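Local coordinates for protein SPT6 (Antonospora locustae, PDB 2XP1) that is a transcription elongation factor whose tandem SH2 domains enable its interaction with RNA polymerase II, and which probably also acts as a histone chaperone, at residues 90-98 with 151-159. Residues are numbered along the deposited sequence; the frame is centred on the assembly and turned at random.
Sequences PILRNLKSI and IGVSDMLTY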
ATOM      1  N   PRO A  90       7.987  10.730  -4.076  1.00 49.78           N
ATOM      2  CA  PRO A  90       7.645  10.547  -2.653  1.00 50.68           C
ATOM      3  C   PRO A  90       8.664   9.700  -1.910  1.00 48.74           C
ATOM      4  O   PRO A  90       8.887   9.943  -0.735  1.00 50.01           O
ATOM      5  CB  PRO A  90       6.279   9.845  -2.688  1.00 51.23           C
ATOM      6  CG  PRO A  90       5.788   9.988  -4.116  1.00 52.14           C
ATOM      7  CD  PRO A  90       7.008  10.075  -4.959  1.00 49.83           C
ATOM      8  N   ILE A  91       9.275   8.727  -2.585  1.00 46.98           N
ATOM      9  CA  ILE A  91      10.468   8.055  -2.024  1.00 45.53           C
ATOM     10  C   ILE A  91      11.528   9.085  -1.692  1.00 46.74           C
ATOM     11  O   ILE A  91      12.047   9.099  -0.582  1.00 47.90           O
ATOM     12  CB  ILE A  91      11.009   6.885  -2.908  1.00 43.25           C
ATOM     13  CG1 ILE A  91      10.004   5.715  -2.908  1.00 43.74           C
ATOM     14  CG2 ILE A  91      12.285   6.377  -2.369  1.00 41.58           C
ATOM     15  CD1 ILE A  91      10.318   4.570  -3.886  1.00 43.39           C
ATOM     16  N   LEU A  92      11.825   9.988  -2.625  1.00 47.99           N
ATOM     17  CA  LEU A  92      12.862  10.999  -2.382  1.00 48.86           C
ATOM     18  C   LEU A  92      12.487  11.928  -1.244  1.00 51.30           C
ATOM     19  O   LEU A  92      13.351  12.327  -0.455  1.00 53.03           O
ATOM     20  CB  LEU A  92      13.152  11.806  -3.643  1.00 49.33           C
ATOM     21  CG  LEU A  92      13.536  10.966  -4.860  1.00 48.98           C
ATOM     22  CD1 LEU A  92      13.753  11.837  -6.103  1.00 50.00           C
ATOM     23  CD2 LEU A  92      14.775  10.126  -4.569  1.00 49.47           C
ATOM     24  N   ARG A  93      11.206  12.285  -1.163  1.00 52.35           N
ATOM     25  CA  ARG A  93      10.709  13.136  -0.088  1.00 55.44           C
ATOM     26  C   ARG A  93      10.917  12.421   1.250  1.00 54.30           C
ATOM     27  O   ARG A  93      11.432  12.986   2.200  1.00 54.80           O
ATOM     28  CB  ARG A  93       9.230  13.537  -0.323  1.00 57.92           C
ATOM     29  CG  ARG A  93       9.036  14.738  -1.307  1.00 63.88           C
ATOM     30  CD  ARG A  93       7.581  14.916  -1.759  1.00 70.14           C
ATOM     31  NE  ARG A  93       7.474  15.856  -2.872  1.00 75.57           N
ATOM     32  CZ  ARG A  93       7.088  17.126  -2.754  1.00 82.40           C
ATOM     33  NH1 ARG A  93       6.762  17.628  -1.566  1.00 85.35           N
ATOM     34  NH2 ARG A  93       7.021  17.904  -3.832  1.00 85.07           N
ATOM     35  N   ASN A  94      10.550  11.151   1.277  1.00 51.88           N
ATOM     36  CA  ASN A  94      10.862  10.286   2.396  1.00 51.36           C
ATOM     37  C   ASN A  94      12.361  10.220   2.774  1.00 50.59           C
ATOM     38  O   ASN A  94      12.716  10.450   3.927  1.00 50.66           O
ATOM     39  CB  ASN A  94      10.330   8.895   2.105  1.00 49.27           C
ATOM     40  CG  ASN A  94       9.863   8.217   3.319  1.00 50.89           C
ATOM     41  OD1 ASN A  94       9.774   8.828   4.378  1.00 53.79           O
ATOM     42  ND2 ASN A  94       9.561   6.935   3.200  1.00 50.99           N
ATOM     43  N   LEU A  95      13.229   9.896   1.806  1.00 48.94           N
ATOM     44  CA  LEU A  95      14.670   9.848   2.052  1.00 48.67           C
ATOM     45  C   LEU A  95      15.166  11.161   2.631  1.00 52.01           C
ATOM     46  O   LEU A  95      16.003  11.150   3.549  1.00 53.43           O
ATOM     47  CB  LEU A  95      15.431   9.578   0.759  1.00 47.30           C
ATOM     48  CG  LEU A  95      15.322   8.185   0.160  1.00 45.46           C
ATOM     49  CD1 LEU A  95      16.053   8.130  -1.169  1.00 43.51           C
ATOM     50  CD2 LEU A  95      15.916   7.178   1.119  1.00 43.28           C
ATOM     51  N   LYS A  96      14.679  12.294   2.095  1.00 52.96           N
ATOM     52  CA  LYS A  96      15.122  13.603   2.614  1.00 56.72           C
ATOM     53  C   LYS A  96      14.859  13.755   4.121  1.00 57.19           C
ATOM     54  O   LYS A  96      15.750  14.173   4.865  1.00 58.61           O
ATOM     55  CB  LYS A  96      14.563  14.811   1.805  1.00 59.05           C
ATOM     56  CG  LYS A  96      14.752  16.202   2.492  1.00 65.27           C
ATOM     57  CD  LYS A  96      14.313  17.402   1.620  1.00 70.61           C
ATOM     58  CE  LYS A  96      14.126  18.659   2.479  1.00 76.46           C
ATOM     59  NZ  LYS A  96      15.247  19.656   2.378  1.00 82.39           N
ATOM     60  N   SER A  97      13.643  13.398   4.551  1.00 56.42           N
ATOM     61  CA  SER A  97      13.222  13.519   5.973  1.00 57.17           C
ATOM     62  C   SER A  97      14.070  12.635   6.836  1.00 54.63           C
ATOM     63  O   SER A  97      14.541  13.052   7.884  1.00 56.21           O
ATOM     64  CB  SER A  97      11.756  13.091   6.165  1.00 57.16           C
ATOM     65  OG  SER A  97      10.876  13.868   5.360  1.00 60.36           O
ATOM     66  N   ILE A  98      14.254  11.404   6.367  1.00 50.95           N
ATOM     67  CA  ILE A  98      14.973  10.381   7.092  1.00 48.92           C
ATOM     68  C   ILE A  98      16.338  10.944   7.458  1.00 51.51           C
ATOM     69  O   ILE A  98      16.710  10.936   8.633  1.00 52.92           O
ATOM     70  CB  ILE A  98      15.076   9.069   6.258  1.00 45.50           C
ATOM     71  CG1 ILE A  98      13.754   8.294   6.320  1.00 44.27           C
ATOM     72  CG2 ILE A  98      16.247   8.212   6.683  1.00 42.28           C
ATOM     73  CD1 ILE A  98      13.590   7.191   5.224  1.00 34.90           C
ATOM     74  N   ILE A 151      13.045  -1.284   8.614  1.00 39.82           N
ATOM     75  CA  ILE A 151      11.902  -0.538   8.189  1.00 39.92           C
ATOM     76  C   ILE A 151      11.966  -0.380   6.684  1.00 39.21           C
ATOM     77  O   ILE A 151      13.009  -0.044   6.147  1.00 39.23           O
ATOM     78  CB  ILE A 151      11.892   0.843   8.887  1.00 40.43           C
ATOM     79  CG1 ILE A 151      11.764   0.654  10.402  1.00 41.73           C
ATOM     80  CG2 ILE A 151      10.796   1.734   8.362  1.00 37.69           C
ATOM     81  CD1 ILE A 151      12.184   1.912  11.222  1.00 44.29           C
ATOM     82  N   GLY A 152      10.852  -0.590   5.993  1.00 40.25           N
ATOM     83  CA  GLY A 152      10.825  -0.404   4.531  1.00 40.25           C
ATOM     84  C   GLY A 152      10.798   1.065   4.169  1.00 40.81           C
ATOM     85  O   GLY A 152      10.180   1.870   4.854  1.00 42.33           O
ATOM     86  N   VAL A 153      11.464   1.439   3.092  1.00 40.97           N
ATOM     87  CA  VAL A 153      11.405   2.827   2.656  1.00 41.64           C
ATOM     88  C   VAL A 153      10.779   2.960   1.258  1.00 43.08           C
ATOM     89  O   VAL A 153      11.449   2.686   0.246  1.00 43.61           O
ATOM     90  CB  VAL A 153      12.801   3.523   2.641  1.00 40.76           C
ATOM     91  CG1 VAL A 153      12.652   4.941   2.292  1.00 36.63           C
ATOM     92  CG2 VAL A 153      13.518   3.398   3.996  1.00 42.32           C
ATOM     93  N   SER A 154       9.541   3.445   1.232  1.00 43.94           N
ATOM     94  CA  SER A 154       8.774   3.648   0.024  1.00 45.80           C
ATOM     95  C   SER A 154       8.277   5.099   0.134  1.00 46.55           C
ATOM     96  O   SER A 154       9.068   5.982   0.474  1.00 46.70           O
ATOM     97  CB  SER A 154       7.620   2.640  -0.001  1.00 46.89           C
ATOM     98  OG  SER A 154       6.891   2.718   1.254  1.00 52.39           O
ATOM     99  N   ASP A 155       6.997   5.382  -0.108  1.00 47.71           N
ATOM    100  CA  ASP A 155       6.528   6.745   0.190  1.00 49.97           C
ATOM    101  C   ASP A 155       6.290   6.902   1.672  1.00 50.75           C
ATOM    102  O   ASP A 155       6.173   8.015   2.212  1.00 53.00           O
ATOM    103  CB  ASP A 155       5.303   7.149  -0.630  1.00 52.56           C
ATOM    104  CG  ASP A 155       4.073   6.374  -0.273  1.00 56.50           C
ATOM    105  OD1 ASP A 155       3.018   7.019  -0.081  1.00 61.37           O
ATOM    106  OD2 ASP A 155       4.156   5.126  -0.205  1.00 59.36           O
ATOM    107  N   MET A 156       6.231   5.760   2.332  1.00 49.77           N
ATOM    108  CA  MET A 156       6.031   5.726   3.746  1.00 50.71           C
ATOM    109  C   MET A 156       7.135   4.915   4.315  1.00 47.42           C
ATOM    110  O   MET A 156       7.923   4.337   3.602  1.00 46.26           O
ATOM    111  CB  MET A 156       4.673   5.090   4.109  1.00 52.64           C
ATOM    112  CG  MET A 156       3.495   5.742   3.439  1.00 57.91           C
ATOM    113  SD  MET A 156       3.034   7.378   4.061  1.00 63.96           S
ATOM    114  CE  MET A 156       2.261   7.030   5.613  1.00 64.05           C
ATOM    115  N   LEU A 157       7.177   4.907   5.627  1.00 48.21           N
ATOM    116  CA  LEU A 157       7.983   3.990   6.380  1.00 47.19           C
ATOM    117  C   LEU A 157       7.067   2.842   6.761  1.00 48.36           C
ATOM    118  O   LEU A 157       5.956   3.071   7.292  1.00 49.91           O
ATOM    119  CB  LEU A 157       8.514   4.697   7.626  1.00 47.38           C
ATOM    120  CG  LEU A 157       9.460   5.860   7.280  1.00 46.62           C
ATOM    121  CD1 LEU A 157      10.060   6.587   8.503  1.00 48.24           C
ATOM    122  CD2 LEU A 157      10.584   5.268   6.498  1.00 44.16           C
ATOM    123  N   THR A 158       7.520   1.611   6.481  1.00 46.79           N
ATOM    124  CA  THR A 158       6.712   0.439   6.788  1.00 48.26           C
ATOM    125  C   THR A 158       7.442  -0.478   7.743  1.00 47.85           C
ATOM    126  O   THR A 158       8.629  -0.719   7.614  1.00 47.49           O
ATOM    127  CB  THR A 158       6.270  -0.273   5.528  1.00 47.59           C
ATOM    128  OG1 THR A 158       7.356  -0.258   4.596  1.00 49.19           O
ATOM    129  CG2 THR A 158       5.154   0.491   4.924  1.00 48.21           C
ATOM    130  N   TYR A 159       6.717  -0.944   8.738  1.00 49.42           N
ATOM    131  CA  TYR A 159       7.277  -1.695   9.820  1.00 49.73           C
ATOM    132  C   TYR A 159       6.247  -2.775  10.155  1.00 52.46           C
ATOM    133  O   TYR A 159       5.204  -2.496  10.769  1.00 53.87           O
ATOM    134  CB  TYR A 159       7.538  -0.754  11.008  1.00 49.88           C
ATOM    135  CG  TYR A 159       7.785  -1.465  12.322  1.00 51.77           C
ATOM    136  CD1 TYR A 159       9.057  -1.913  12.656  1.00 52.42           C
ATOM    137  CD2 TYR A 159       6.751  -1.712  13.217  1.00 54.60           C
ATOM    138  CE1 TYR A 159       9.301  -2.577  13.857  1.00 53.91           C
ATOM    139  CE2 TYR A 159       6.994  -2.388  14.434  1.00 57.49           C
ATOM    140  CZ  TYR A 159       8.275  -2.807  14.733  1.00 55.63           C
ATOM    141  OH  TYR A 159       8.537  -3.462  15.909  1.00 60.25           O
TER
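N94 lays its side-chain amide over the turn that joins strands 146-153 and 157-159, with ND2 turned into the loop. ND2 donates to S154 O at 2.9 Å with an N-H...O angle of 155°; the donor stands above the carbonyl plane, 53° out of it, rather than on a lone pair. The same nitrogen lies 3.1 Å from M156 O, the carbonyl that takes the S154 N-H, while V153 CG1 and L157 CD2 border it with methyl groups. S154 O is approached from the helix a second time, by the CA-H of I91 (CA to O 3.5 Å), and I91 CG1 packs beside it. One turn beyond N94, I98 CD1 meets V153 CG1 tip to tip at 3.8 Å, while the I98 side chain slides past that of L157 in the opposite direction. CG1 of V153, anti to its own nitrogen (chi1 -176°), also meets L95 CD2, the two side chains crossing at about a right angle. At the more open end, P90 CB rests on D155 CB, 3.5 Å away. F53 and F129 extend the apolar layer around L95, whereas I167 lies against L157. Helix 80-100, the long helix running from the six-stranded sheet of the first half of the chain to the second half, thus seats on a β-hairpin turn of the five-stranded antiparallel sheet, consistent with the junction between the two SH2 folds of the Spt6 tandem.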